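Local coordinates for protein dTDP-4-amino-4,6-dideoxyglucose formyltransferase (PDB 6V2T) that probably transfers a formyl group from a folate cofactor to the 4-amino group of dTDP-4-amino-4,6-dideoxyglucose, a sugar nucleotide linked to O-antigen synthesis, at residues 57-62 / 67-72; 92-97 / 192-197; 152-157 / 204-209. All coordinates share one frame; numbering follows the deposited sequence.

Overall arrangement
From the N terminus, interaction 1 comes first and closes a short loop of four residues, bringing helix 67-70 against strand 53-60 near one edge of the seven-stranded sheet. Interaction 2 opens only afterwards and joins strand 94-98, in the middle of that sheet, to the C-terminal end of helix 171-194, bridging 94 residues. Interaction 3 crosses it: residues 152-157 lie inside the span of interaction 2, and their partners 204-209 lie beyond its end, so the two spans cross along the chain. Interactions 1 and 2 both reach the same sheet, with centres about 21 Å apart, whereas interaction 3 lies by the folate pocket, across the chain's centre from interaction 1.

Interaction 1 of 3, residues 57-62 / 67-72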
loop_
_atom_site.group_PDB
_atom_site.type_symbol
_atom_site.label_atom_id
_atom_site.label_comp_id
_atom_site.label_asym_id
_atom_site.label_seq_id
_atom_site.Cartn_x
_atom_site.Cartn_y
_atom_site.Cartn_z
ATOM N N TYR B 57 -30.710 20.495 4.602
ATOM C CA TYR B 57 -29.525 19.815 4.027
ATOM C C TYR B 57 -29.891 19.292 2.643
ATOM O O TYR B 57 -30.970 18.707 2.491
ATOM C CB TYR B 57 -29.037 18.711 4.963
ATOM C CG TYR B 57 -28.673 19.182 6.344
ATOM C CD1 TYR B 57 -29.649 19.441 7.294
ATOM C CD2 TYR B 57 -27.351 19.416 6.689
ATOM C CE1 TYR B 57 -29.317 19.880 8.567
ATOM C CE2 TYR B 57 -27.005 19.836 7.964
ATOM C CZ TYR B 57 -27.991 20.075 8.904
ATOM O OH TYR B 57 -27.630 20.501 10.153
ATOM N N ARG B 58 -29.008 19.491 1.661
ATOM C CA ARG B 58 -29.197 18.991 0.279
ATOM C C ARG B 58 -27.835 18.541 -0.268
ATOM O O ARG B 58 -26.779 19.080 0.192
ATOM C CB ARG B 58 -29.834 20.077 -0.594
ATOM C CG ARG B 58 -31.150 20.633 -0.064
ATOM C CD ARG B 58 -32.328 19.686 -0.225
ATOM N NE ARG B 58 -33.590 20.322 0.118
ATOM C CZ ARG B 58 -34.123 20.319 1.327
ATOM N NH1 ARG B 58 -35.273 20.932 1.548
ATOM N NH2 ARG B 58 -33.513 19.693 2.311
ATOM N N TYR B 59 -27.839 17.581 -1.192
ATOM C CA TYR B 59 -26.608 17.139 -1.896
ATOM C C TYR B 59 -26.732 17.603 -3.343
ATOM O O TYR B 59 -27.813 18.078 -3.731
ATOM C CB TYR B 59 -26.380 15.636 -1.738
ATOM C CG TYR B 59 -27.423 14.800 -2.427
ATOM C CD1 TYR B 59 -27.383 14.616 -3.796
ATOM C CD2 TYR B 59 -28.456 14.206 -1.718
ATOM C CE1 TYR B 59 -28.338 13.861 -4.454
ATOM C CE2 TYR B 59 -29.408 13.430 -2.359
ATOM C CZ TYR B 59 -29.354 13.264 -3.734
ATOM O OH TYR B 59 -30.290 12.522 -4.394
ATOM N N SER B 60 -25.625 17.534 -4.090
ATOM C CA SER B 60 -25.521 18.093 -5.459
ATOM C C SER B 60 -26.177 17.111 -6.430
ATOM O O SER B 60 -26.017 15.897 -6.237
ATOM C CB SER B 60 -24.091 18.366 -5.878
ATOM O OG SER B 60 -23.522 19.449 -5.162
ATOM N N ALA B 61 -26.848 17.638 -7.452
ATOM C CA ALA B 61 -27.508 16.863 -8.529
ATOM C C ALA B 61 -26.465 15.974 -9.225
ATOM O O ALA B 61 -26.744 14.783 -9.446
ATOM C CB ALA B 61 -28.165 17.832 -9.492
ATOM N N ILE B 62 -25.277 16.525 -9.482
ATOM C CA ILE B 62 -24.194 15.861 -10.269
ATOM C C ILE B 62 -23.544 14.735 -9.446
ATOM O O ILE B 62 -22.772 13.946 -10.035
ATOM C CB ILE B 62 -23.184 16.916 -10.768
ATOM C CG1 ILE B 62 -22.342 16.376 -11.929
ATOM C CG2 ILE B 62 -22.323 17.447 -9.631
ATOM C CD1 ILE B 62 -21.895 17.428 -12.925
ATOM N N ALA B 67 -26.190 7.608 -2.355
ATOM C CA ALA B 67 -26.856 6.622 -1.460
ATOM C C ALA B 67 -26.750 7.011 0.025
ATOM O O ALA B 67 -27.800 7.072 0.709
ATOM C CB ALA B 67 -26.264 5.246 -1.701
ATOM N N SER B 68 -25.524 7.200 0.517
ATOM C CA SER B 68 -25.186 7.402 1.952
ATOM C C SER B 68 -25.714 8.759 2.429
ATOM O O SER B 68 -25.895 8.928 3.658
ATOM C CB SER B 68 -23.696 7.288 2.191
ATOM O OG SER B 68 -23.004 8.429 1.709
ATOM N N LEU B 69 -25.921 9.691 1.492
ATOM C CA LEU B 69 -26.476 11.039 1.769
ATOM C C LEU B 69 -28.002 10.924 1.816
ATOM O O LEU B 69 -28.593 11.526 2.726
ATOM C CB LEU B 69 -25.992 12.033 0.702
ATOM C CG LEU B 69 -24.507 12.400 0.773
ATOM C CD1 LEU B 69 -24.083 13.239 -0.423
ATOM C CD2 LEU B 69 -24.189 13.133 2.068
ATOM N N ILE B 70 -28.597 10.126 0.923
ATOM C CA ILE B 70 -30.070 9.866 0.879
ATOM C C ILE B 70 -30.499 9.104 2.136
ATOM O O ILE B 70 -31.684 9.221 2.525
ATOM C CB ILE B 70 -30.466 9.078 -0.378
ATOM C CG1 ILE B 70 -30.093 9.823 -1.658
ATOM C CG2 ILE B 70 -31.948 8.736 -0.326
ATOM C CD1 ILE B 70 -30.268 9.004 -2.916
ATOM N N SER B 71 -29.578 8.337 2.721
ATOM C CA SER B 71 -29.775 7.572 3.980
ATOM C C SER B 71 -29.824 8.521 5.183
ATOM O O SER B 71 -30.357 8.106 6.223
ATOM C CB SER B 71 -28.699 6.533 4.156
ATOM O OG SER B 71 -27.577 7.082 4.832
ATOM N N LEU B 72 -29.270 9.734 5.069
ATOM C CA LEU B 72 -29.375 10.781 6.121
ATOM C C LEU B 72 -30.621 11.637 5.859
ATOM O O LEU B 72 -30.869 12.568 6.637
ATOM C CB LEU B 72 -28.095 11.622 6.148
ATOM C CG LEU B 72 -26.863 10.922 6.722
ATOM C CD1 LEU B 72 -25.647 11.837 6.680
ATOM C CD2 LEU B 72 -27.114 10.446 8.146
#
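Tyr59 meets Leu69 and Ile70 across the turn of a beta-alpha-beta unit, in which strand 53-60 leads through the short helix 67-70 to strand 75-77, part of the Rossmann-like sheet of the formyltransferase domain. The contact is wholly apolar and is divided along the length of the tyrosine. At its base, CB of Tyr59 lies 3.6 Å from CD1 of Leu69, while CB of the same leucine approaches the ring obliquely, 4.1 Å from CD2 of Tyr59. Farther out, CG1 of Ile70 comes to 3.7 Å from CE2 of Tyr59, again at a slant to the ring. The methyl CD1 of Ile70 extends to the phenol end, 3.8 Å from OH of Tyr59, so two successive helical residues follow the tyrosine from root to hydroxyl.

Torsions account for this division. With chi1 at 67°, Tyr59 carries its ring between its own backbone N and carbonyl carbon, which turns the CD2-CE2 side of the ring to Leu69 CB and Ile70 CG1. The CB of Leu69 points toward the strand, whereas that of Ile70 does not, and it is the CG1-CD1 branch of Ile70, set beside its backbone N (chi1 -60°), that returns to the ring.

Tyr59 also touches Ser76 and exchanges backbone hydrogen bonds with Thr75 and Ile77, which ties its strand to the last strand of the unit. On the helical side, Ser71 N bonds to Ala67 O, and Ser71 OG reaches Ser68 O at 2.8 Å, approaching from above the carbonyl plane.

Interaction 2 of 3, residues 92-97 / 192-197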
loop_
_atom_site.group_PDB
_atom_site.type_symbol
_atom_site.label_atom_id
_atom_site.label_comp_id
_atom_site.label_asym_id
_atom_site.label_seq_id
_atom_site.Cartn_x
_atom_site.Cartn_y
_atom_site.Cartn_z
ATOM N N TYR B 92 -33.800 31.303 1.678
ATOM C CA TYR B 92 -32.667 31.162 2.620
ATOM C C TYR B 92 -31.969 32.502 2.873
ATOM O O TYR B 92 -31.761 33.303 1.973
ATOM C CB TYR B 92 -31.709 30.082 2.117
ATOM C CG TYR B 92 -32.314 28.706 2.167
ATOM C CD1 TYR B 92 -32.362 28.001 3.355
ATOM C CD2 TYR B 92 -32.854 28.123 1.031
ATOM C CE1 TYR B 92 -32.919 26.732 3.412
ATOM C CE2 TYR B 92 -33.415 26.851 1.069
ATOM C CZ TYR B 92 -33.455 26.163 2.268
ATOM O OH TYR B 92 -34.006 24.919 2.327
ATOM N N GLU B 93 -31.552 32.705 4.110
ATOM C CA GLU B 93 -30.738 33.893 4.488
ATOM C C GLU B 93 -29.247 33.595 4.275
ATOM O O GLU B 93 -28.441 34.562 4.164
ATOM C CB GLU B 93 -31.023 34.266 5.940
ATOM C CG GLU B 93 -32.339 34.993 6.107
ATOM C CD GLU B 93 -33.590 34.169 5.834
ATOM O OE1 GLU B 93 -33.711 33.035 6.372
ATOM O OE2 GLU B 93 -34.427 34.661 5.091
ATOM N N LEU B 94 -28.867 32.324 4.319
ATOM C CA LEU B 94 -27.446 31.889 4.229
ATOM C C LEU B 94 -27.354 30.537 3.531
ATOM O O LEU B 94 -28.117 29.648 3.901
ATOM C CB LEU B 94 -26.871 31.794 5.639
ATOM C CG LEU B 94 -25.479 31.167 5.733
ATOM C CD1 LEU B 94 -24.443 32.057 5.019
ATOM C CD2 LEU B 94 -25.072 30.935 7.182
ATOM N N VAL B 95 -26.377 30.365 2.641
ATOM C CA VAL B 95 -26.025 29.039 2.068
ATOM C C VAL B 95 -24.593 28.708 2.473
ATOM O O VAL B 95 -23.722 29.585 2.289
ATOM C CB VAL B 95 -26.204 28.984 0.542
ATOM C CG1 VAL B 95 -25.914 27.587 0.009
ATOM C CG2 VAL B 95 -27.586 29.433 0.134
ATOM N N VAL B 96 -24.385 27.488 2.978
ATOM C CA VAL B 96 -23.051 26.920 3.321
ATOM C C VAL B 96 -22.763 25.736 2.391
ATOM O O VAL B 96 -23.500 24.734 2.398
ATOM C CB VAL B 96 -22.925 26.537 4.804
ATOM C CG1 VAL B 96 -21.568 25.924 5.081
ATOM C CG2 VAL B 96 -23.173 27.725 5.720
ATOM N N SER B 97 -21.713 25.881 1.588
ATOM C CA SER B 97 -21.149 24.798 0.771
ATOM C C SER B 97 -20.199 24.003 1.654
ATOM O O SER B 97 -19.194 24.572 2.105
ATOM C CB SER B 97 -20.424 25.336 -0.425
ATOM O OG SER B 97 -19.561 24.337 -0.906
ATOM N N ASP B 192 -20.712 31.340 14.740
ATOM C CA ASP B 192 -20.029 32.576 14.292
ATOM C C ASP B 192 -20.337 32.817 12.811
ATOM O O ASP B 192 -20.653 33.961 12.475
ATOM C CB ASP B 192 -18.521 32.503 14.499
ATOM C CG ASP B 192 -18.063 32.630 15.937
ATOM O OD1 ASP B 192 -18.830 33.162 16.749
ATOM O OD2 ASP B 192 -16.920 32.214 16.211
ATOM N N LEU B 193 -20.258 31.776 11.982
ATOM C CA LEU B 193 -20.521 31.843 10.516
ATOM C C LEU B 193 -21.964 32.248 10.285
ATOM O O LEU B 193 -22.255 33.174 9.476
ATOM C CB LEU B 193 -20.319 30.464 9.872
ATOM C CG LEU B 193 -18.881 30.001 9.756
ATOM C CD1 LEU B 193 -18.820 28.639 9.055
ATOM C CD2 LEU B 193 -18.053 31.061 9.032
ATOM N N VAL B 194 -22.860 31.533 10.946
ATOM C CA VAL B 194 -24.312 31.783 10.820
ATOM C C VAL B 194 -24.624 33.239 11.192
ATOM O O VAL B 194 -25.414 33.825 10.449
ATOM C CB VAL B 194 -25.131 30.791 11.666
ATOM C CG1 VAL B 194 -26.596 31.159 11.637
ATOM C CG2 VAL B 194 -24.913 29.351 11.226
ATOM N N PHE B 195 -24.037 33.793 12.270
ATOM C CA PHE B 195 -24.440 35.106 12.869
ATOM C C PHE B 195 -23.470 36.225 12.451
ATOM O O PHE B 195 -23.542 37.320 13.029
ATOM C CB PHE B 195 -24.538 34.994 14.401
ATOM C CG PHE B 195 -25.587 34.013 14.854
ATOM C CD1 PHE B 195 -26.850 34.023 14.293
ATOM C CD2 PHE B 195 -25.289 33.042 15.803
ATOM C CE1 PHE B 195 -27.816 33.105 14.683
ATOM C CE2 PHE B 195 -26.241 32.104 16.168
ATOM C CZ PHE B 195 -27.505 32.144 15.626
ATOM N N ALA B 196 -22.601 35.943 11.471
ATOM C CA ALA B 196 -21.618 36.873 10.871
ATOM C C ALA B 196 -20.730 37.492 11.946
ATOM O O ALA B 196 -20.328 38.673 11.822
ATOM C CB ALA B 196 -22.311 37.925 10.060
ATOM N N ASN B 197 -20.380 36.698 12.948
ATOM C CA ASN B 197 -19.381 37.098 13.954
ATOM C C ASN B 197 -18.005 36.747 13.394
ATOM O O ASN B 197 -17.415 35.745 13.843
ATOM C CB ASN B 197 -19.674 36.441 15.296
ATOM C CG ASN B 197 -18.764 36.969 16.368
ATOM O OD1 ASN B 197 -18.181 38.039 16.210
ATOM N ND2 ASN B 197 -18.597 36.183 17.422
#
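Leu94 packs against Val194 and the carbonyl of Leu193 where the last turn of helix 171-194 lies on the parallel part of the Rossmann-like sheet, so this is a helix-on-sheet contact in the core of the formyltransferase domain. A single methyl does the touching: CD2 of Leu94 ends 3.8 Å from CA of Val194, and its next neighbours are CG2 of Val194 and the carbonyl O of Leu193, the latter 4.3 Å from CD2. The leucine reaches the helix because its CB points toward it and CG stands opposite the backbone N (chi1 172°), which extends the side chain out from the strand. It therefore meets the helix backbone as much as its side chains.

Around this first shell, strand 94-98 is flanked by strands 24-30 and 113-118, and Leu94 also touches Arg113 and Ile115. The guanidinium group of Arg113 bonds to the carbonyls of both helical partners, NH2 to Leu193 O and NH1 to Val194 O, so the strand beside Leu94 grips the helix end directly. Val194 continues onto the sheet by touching Met24, Val53 and Phe55.

The helix then stops in a Schellman motif. Ala196 takes up left-handed backbone angles (phi 55°), Asn197 N bonds to Asp192 O at 2.8 Å, and Ala196 N makes a weak bond to Leu193 O. Val194 CG1 covers one face of the Phe195 ring, displaced toward its rim. The Asn197 side chain folds back over the same turn: its ND2 meets Asp192 OD1 at 3.1 Å from above the carboxylate plane, while OD2 of that aspartate bonds to His189 ND1.

Interaction 3 of 3, residues 152-157 / 204-209; sequences IDDGAI and YEKGNY. With FOL (folic acid), chain H.
The folate pocket is bordered here by two loops, 152-157 and 204-209, which meet each other as well as the bound folic acid. Ile152 is wedged between Tyr209 and the ligand: its CG2 lies 3.5 Å from CE2 of Tyr209, obliquely to the ring, and 3.6 Å from C15 of the folate. CD1 of Ile152 continues toward the phenol, 3.6 Å from OH of Tyr209. Asp153 holds the pterin through its backbone, N donating to O4 of the folate at 2.9 Å (N-H...O 157°); its side chain touches Asn116 and His118, with which it probably forms the family's Asn-His-Asp catalytic set.

On the far side of the loop, Lys206 NZ, whose stronger partner is Glu151, forms a salt bridge with Asp154 OD2 at 2.8 Å, arriving from above the carboxylate plane (51° out of it) along a chain bent at chi2 and chi3. A water donates both to this OD2 and to Lys206 O, and Asn149 takes the other oxygen of Asp154. Asp154 is thus the second acid on this lysine, and two carboxylates around one ammonium would be expected to favour its charged form.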
loop_
_atom_site.group_PDB
_atom_site.type_symbol
_atom_site.label_atom_id
_atom_site.label_comp_id
_atom_site.label_asym_id
_atom_site.label_seq_id
_atom_site.Cartn_x
_atom_site.Cartn_y
_atom_site.Cartn_z
ATOM N N ILE B 152 -13.462 30.343 -7.988
ATOM C CA ILE B 152 -13.460 29.103 -7.161
ATOM C C ILE B 152 -12.436 29.269 -6.036
ATOM O O ILE B 152 -11.243 29.527 -6.328
ATOM C CB ILE B 152 -13.227 27.866 -8.036
ATOM C CG1 ILE B 152 -14.293 27.776 -9.126
ATOM C CG2 ILE B 152 -13.183 26.599 -7.187
ATOM C CD1 ILE B 152 -14.053 26.688 -10.155
ATOM N N ASP B 153 -12.882 29.027 -4.797
ATOM C CA ASP B 153 -12.010 28.966 -3.599
ATOM C C ASP B 153 -11.225 30.288 -3.536
ATOM O O ASP B 153 -10.023 30.245 -3.252
ATOM C CB ASP B 153 -11.146 27.696 -3.631
ATOM C CG ASP B 153 -11.931 26.403 -3.770
ATOM O OD1 ASP B 153 -13.135 26.390 -3.398
ATOM O OD2 ASP B 153 -11.344 25.421 -4.271
ATOM N N ASP B 154 -11.917 31.408 -3.792
ATOM C CA ASP B 154 -11.307 32.734 -4.082
ATOM C C ASP B 154 -11.817 33.845 -3.155
ATOM O O ASP B 154 -11.039 34.765 -2.950
ATOM C CB ASP B 154 -11.553 33.151 -5.524
ATOM C CG ASP B 154 -10.744 34.388 -5.910
ATOM O OD1 ASP B 154 -11.361 35.433 -6.036
ATOM O OD2 ASP B 154 -9.490 34.286 -5.964
ATOM N N GLY B 155 -13.025 33.747 -2.568
ATOM C CA GLY B 155 -13.635 34.820 -1.762
ATOM C C GLY B 155 -12.951 35.040 -0.412
ATOM O O GLY B 155 -12.067 34.241 -0.060
ATOM N N ALA B 156 -13.362 36.073 0.331
ATOM C CA ALA B 156 -12.684 36.560 1.559
ATOM C C ALA B 156 -12.628 35.426 2.591
ATOM O O ALA B 156 -13.651 34.774 2.818
ATOM C CB ALA B 156 -13.368 37.768 2.130
ATOM N N ILE B 157 -11.448 35.199 3.147
ATOM C CA ILE B 157 -11.195 34.208 4.226
ATOM C C ILE B 157 -11.867 34.720 5.495
ATOM O O ILE B 157 -11.623 35.890 5.878
ATOM C CB ILE B 157 -9.685 33.969 4.396
ATOM C CG1 ILE B 157 -9.084 33.452 3.085
ATOM C CG2 ILE B 157 -9.425 33.019 5.548
ATOM C CD1 ILE B 157 -7.605 33.356 3.113
ATOM N N TYR B 204 -5.021 40.234 -1.814
ATOM C CA TYR B 204 -4.651 40.480 -3.235
ATOM C C TYR B 204 -3.541 39.494 -3.637
ATOM O O TYR B 204 -2.879 39.720 -4.661
ATOM C CB TYR B 204 -4.289 41.956 -3.449
ATOM C CG TYR B 204 -5.209 42.924 -2.745
ATOM C CD1 TYR B 204 -6.566 42.971 -3.040
ATOM C CD2 TYR B 204 -4.731 43.776 -1.758
ATOM C CE1 TYR B 204 -7.421 43.841 -2.378
ATOM C CE2 TYR B 204 -5.570 44.654 -1.090
ATOM C CZ TYR B 204 -6.918 44.687 -1.401
ATOM O OH TYR B 204 -7.736 45.553 -0.737
ATOM N N GLU B 205 -3.360 38.423 -2.858
ATOM C CA GLU B 205 -2.534 37.239 -3.228
ATOM C C GLU B 205 -3.432 36.251 -3.995
ATOM O O GLU B 205 -4.359 35.701 -3.379
ATOM C CB GLU B 205 -1.975 36.694 -1.916
ATOM C CG GLU B 205 -0.851 35.684 -2.047
ATOM C CD GLU B 205 -0.526 35.032 -0.702
ATOM O OE1 GLU B 205 0.361 34.136 -0.660
ATOM O OE2 GLU B 205 -1.192 35.399 0.311
ATOM N N LYS B 206 -3.234 36.021 -5.292
ATOM C CA LYS B 206 -4.216 35.220 -6.091
ATOM C C LYS B 206 -4.063 33.721 -5.795
ATOM O O LYS B 206 -5.069 32.978 -5.936
ATOM C CB LYS B 206 -4.055 35.386 -7.603
ATOM C CG LYS B 206 -5.241 36.057 -8.275
ATOM C CD LYS B 206 -6.527 35.258 -8.192
ATOM C CE LYS B 206 -7.722 36.111 -7.826
ATOM N NZ LYS B 206 -8.980 35.562 -8.383
ATOM N N GLY B 207 -2.828 33.314 -5.504
ATOM C CA GLY B 207 -2.387 31.927 -5.317
ATOM C C GLY B 207 -2.454 31.138 -6.607
ATOM O O GLY B 207 -2.204 31.710 -7.680
ATOM N N ASN B 208 -2.899 29.891 -6.534
ATOM C CA ASN B 208 -2.866 28.962 -7.692
ATOM C C ASN B 208 -4.051 28.010 -7.576
ATOM O O ASN B 208 -4.389 27.592 -6.449
ATOM C CB ASN B 208 -1.531 28.222 -7.779
ATOM C CG ASN B 208 -1.368 27.214 -6.660
ATOM O OD1 ASN B 208 -1.295 27.589 -5.497
ATOM N ND2 ASN B 208 -1.358 25.944 -7.016
ATOM N N TYR B 209 -4.666 27.720 -8.709
ATOM C CA TYR B 209 -5.827 26.806 -8.835
ATOM C C TYR B 209 -5.395 25.557 -9.615
ATOM O O TYR B 209 -4.761 25.668 -10.692
ATOM C CB TYR B 209 -6.992 27.558 -9.469
ATOM C CG TYR B 209 -8.199 26.687 -9.703
ATOM C CD1 TYR B 209 -8.353 25.983 -10.877
ATOM C CD2 TYR B 209 -9.180 26.547 -8.742
ATOM C CE1 TYR B 209 -9.431 25.133 -11.091
ATOM C CE2 TYR B 209 -10.265 25.708 -8.935
ATOM C CZ TYR B 209 -10.401 24.994 -10.110
ATOM O OH TYR B 209 -11.483 24.171 -10.288
HETATM N N1 FOL H . -18.825 27.978 -6.194
HETATM C C2 FOL H . -18.328 29.215 -6.351
HETATM N NA2 FOL H . -18.911 30.056 -7.199
HETATM N N3 FOL H . -17.256 29.645 -5.619
HETATM C C4 FOL H . -16.640 28.804 -4.773
HETATM O O4 FOL H . -15.661 29.289 -4.146
HETATM C C4A FOL H . -17.140 27.517 -4.598
HETATM N N5 FOL H . -16.565 26.619 -3.798
HETATM C C6 FOL H . -16.830 25.178 -3.886
HETATM C C7 FOL H . -18.323 25.004 -4.220
HETATM N N8 FOL H . -18.786 25.904 -5.241
HETATM C C8A FOL H . -18.258 27.133 -5.346
HETATM C C9 FOL H . -15.754 24.408 -4.740
HETATM N N10 FOL H . -16.308 23.263 -5.467
HETATM C C11 FOL H . -15.424 22.042 -9.396
HETATM C C12 FOL H . -16.384 21.390 -8.620
HETATM C C13 FOL H . -16.650 21.804 -7.311
HETATM C C14 FOL H . -15.997 22.883 -6.750
HETATM C C15 FOL H . -15.061 23.548 -7.535
HETATM C C16 FOL H . -14.777 23.137 -8.839
HETATM C C FOL H . -15.156 21.614 -10.820
HETATM O O FOL H . -16.032 20.973 -11.358
HETATM N N FOL H . -14.072 21.973 -11.513
HETATM O O HOH W 1 -7.437 33.542 -4.253
#